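PDB 2GHS: AGR_C_1268p from Agrobacterium tumefaciens str. C58, which probably hydrolyses sugar lactones as a metal-dependent gluconolactonase of the SMP-30/regucalcin family, binding one divalent cation per subunit. Local coordinates for residues A[60-65]-A[73-78]. Numbering follows the deposited sequence.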
loop_
_atom_site.group_PDB
_atom_site.type_symbol
_atom_site.label_atom_id
_atom_site.label_comp_id
_atom_site.label_asym_id
_atom_site.label_seq_id
_atom_site.Cartn_x
_atom_site.Cartn_y
_atom_site.Cartn_z
ATOM N N SER A 60 12.550 9.204 -11.941
ATOM C CA SER A 60 13.654 9.635 -11.099
ATOM C C SER A 60 14.407 8.481 -10.433
ATOM O O SER A 60 15.422 8.727 -9.772
ATOM C CB SER A 60 13.126 10.554 -10.006
ATOM O OG SER A 60 12.296 9.837 -9.151
ATOM N N GLY A 61 13.887 7.252 -10.549
ATOM C CA GLY A 61 14.482 6.067 -9.926
ATOM C C GLY A 61 14.412 6.148 -8.422
ATOM O O GLY A 61 15.342 5.758 -7.719
ATOM N N THR A 62 13.272 6.606 -7.932
ATOM C CA THR A 62 13.083 6.906 -6.500
ATOM C C THR A 62 11.877 6.131 -5.888
ATOM O O THR A 62 10.785 6.129 -6.450
ATOM C CB THR A 62 12.876 8.423 -6.292
ATOM O OG1 THR A 62 14.009 9.133 -6.807
ATOM C CG2 THR A 62 12.739 8.755 -4.836
ATOM N N ALA A 63 12.127 5.428 -4.795
ATOM C CA ALA A 63 11.083 4.808 -4.007
ATOM C C ALA A 63 10.623 5.787 -2.942
ATOM O O ALA A 63 11.416 6.486 -2.327
ATOM C CB ALA A 63 11.618 3.514 -3.369
ATOM N N TRP A 64 9.323 5.793 -2.712
ATOM C CA TRP A 64 8.689 6.625 -1.722
ATOM C C TRP A 64 7.854 5.732 -0.793
ATOM O O TRP A 64 7.271 4.729 -1.235
ATOM C CB TRP A 64 7.769 7.623 -2.417
ATOM C CG TRP A 64 8.447 8.598 -3.334
ATOM C CD1 TRP A 64 8.707 8.421 -4.649
ATOM C CD2 TRP A 64 8.875 9.919 -3.006
ATOM N NE1 TRP A 64 9.307 9.553 -5.160
ATOM C CE2 TRP A 64 9.402 10.488 -4.157
ATOM C CE3 TRP A 64 8.841 10.686 -1.835
ATOM C CZ2 TRP A 64 9.920 11.791 -4.176
ATOM C CZ3 TRP A 64 9.358 11.990 -1.856
ATOM C CH2 TRP A 64 9.886 12.516 -3.025
ATOM N N TRP A 65 7.791 6.084 0.493
ATOM C CA TRP A 65 6.846 5.425 1.413
ATOM C C TRP A 65 6.569 6.338 2.588
ATOM O O TRP A 65 7.185 7.417 2.705
ATOM C CB TRP A 65 7.355 4.053 1.887
ATOM C CG TRP A 65 8.591 4.060 2.691
ATOM C CD1 TRP A 65 8.687 4.171 4.055
ATOM C CD2 TRP A 65 9.920 3.904 2.203
ATOM N NE1 TRP A 65 10.004 4.107 4.429
ATOM C CE2 TRP A 65 10.779 3.936 3.310
ATOM C CE3 TRP A 65 10.467 3.746 0.920
ATOM C CZ2 TRP A 65 12.154 3.840 3.187
ATOM C CZ3 TRP A 65 11.850 3.629 0.796
ATOM C CH2 TRP A 65 12.668 3.690 1.929
ATOM N N LEU A 73 7.223 11.392 5.115
ATOM C CA LEU A 73 7.278 10.872 3.761
ATOM C C LEU A 73 8.761 10.608 3.481
ATOM O O LEU A 73 9.577 11.547 3.489
ATOM C CB LEU A 73 6.757 11.916 2.757
ATOM C CG LEU A 73 6.899 11.640 1.253
ATOM C CD1 LEU A 73 6.214 10.372 0.838
ATOM C CD2 LEU A 73 6.341 12.803 0.484
ATOM N N HIS A 74 9.082 9.337 3.232
ATOM C CA HIS A 74 10.436 8.859 3.021
ATOM C C HIS A 74 10.707 8.707 1.543
ATOM O O HIS A 74 9.850 8.272 0.795
ATOM C CB HIS A 74 10.586 7.502 3.742
ATOM C CG HIS A 74 10.609 7.658 5.214
ATOM N ND1 HIS A 74 11.793 7.603 5.923
ATOM C CD2 HIS A 74 9.649 7.983 6.108
ATOM C CE1 HIS A 74 11.539 7.838 7.201
ATOM N NE2 HIS A 74 10.252 8.094 7.337
ATOM N N GLU A 75 11.925 9.099 1.168
ATOM C CA GLU A 75 12.365 9.140 -0.234
ATOM C C GLU A 75 13.730 8.444 -0.289
ATOM O O GLU A 75 14.621 8.787 0.472
ATOM C CB GLU A 75 12.518 10.593 -0.667
ATOM C CG GLU A 75 12.966 10.779 -2.090
ATOM C CD GLU A 75 13.195 12.232 -2.496
ATOM O OE1 GLU A 75 13.045 13.156 -1.661
ATOM O OE2 GLU A 75 13.524 12.445 -3.690
ATOM N N LEU A 76 13.856 7.456 -1.188
ATOM C CA LEU A 76 15.080 6.707 -1.369
ATOM C C LEU A 76 15.416 6.644 -2.838
ATOM O O LEU A 76 14.725 5.991 -3.611
ATOM C CB LEU A 76 14.935 5.273 -0.832
ATOM C CG LEU A 76 16.183 4.377 -0.995
ATOM C CD1 LEU A 76 17.362 4.945 -0.232
ATOM C CD2 LEU A 76 15.901 2.945 -0.580
ATOM N N HIS A 77 16.533 7.259 -3.209
ATOM C CA HIS A 77 17.046 7.141 -4.573
ATOM C C HIS A 77 17.796 5.811 -4.674
ATOM O O HIS A 77 18.833 5.628 -4.045
ATOM C CB HIS A 77 17.999 8.306 -4.914
ATOM C CG HIS A 77 18.502 8.269 -6.320
ATOM N ND1 HIS A 77 19.769 7.836 -6.648
ATOM C CD2 HIS A 77 17.869 8.522 -7.491
ATOM C CE1 HIS A 77 19.903 7.862 -7.964
ATOM N NE2 HIS A 77 18.764 8.277 -8.497
ATOM N N LEU A 78 17.290 4.895 -5.479
ATOM C CA LEU A 78 17.746 3.503 -5.379
ATOM C C LEU A 78 19.190 3.273 -5.709
ATOM O O LEU A 78 19.906 2.534 -4.998
ATOM C CB LEU A 78 16.904 2.609 -6.272
ATOM C CG LEU A 78 15.487 2.353 -5.834
ATOM C CD1 LEU A 78 14.954 1.256 -6.731
ATOM C CD2 LEU A 78 15.427 1.955 -4.371
HETATM O O HOH W 1 14.962 11.174 -5.495
#
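A63 and W65 pair with L76 and H74 in the antiparallel hairpin that forms the two middle strands of a four-stranded blade in this beta-propeller. It illustrates how alternate residues of paired strands face opposite sides: A63, W65, H74 and L76 one way, T62, W64 and E75 the other. Two hydrogen-bonded pairs carry the backbone ladder. A63 and L76 exchange reciprocal bonds, as do W65 and H74, where the H74 N to W65 O bond (2.8 Å) is the shortest. L78 N donates almost straight to G61 O (3.1 Å, 173° at the hydrogen), extending the pairing to G61, which with T62 opposite D57 forms a G1 bulge.

Aromatic faces do most of the side-chain work, one on each side of the sheet. W65 has CG between its backbone N and carbonyl carbon (chi1 64°), which lays the indole face over H74 CB, in a CH-pi contact 3.6 Å from the centroid of the W65 five-membered ring. The imidazole runs almost parallel to that ring but is slid aside; H74 NE2 hydrogen-bonds to E72 and ND1 to K83. The six-membered end of W65 reaches L76 CB.

Across the sheet, E75 stretches fully extended alongside W64, with CG over the six-membered ring and the carboxylate tilted 16° from the indole plane. T62 CG2 shares that face and touches E75 CG at 3.4 Å. H86 NE2 hydrogen-bonds to E75 OE1, while a water donates to E75 OE2 and also hydrogen-bonds T62 OG1, at 2.6 Å from each oxygen.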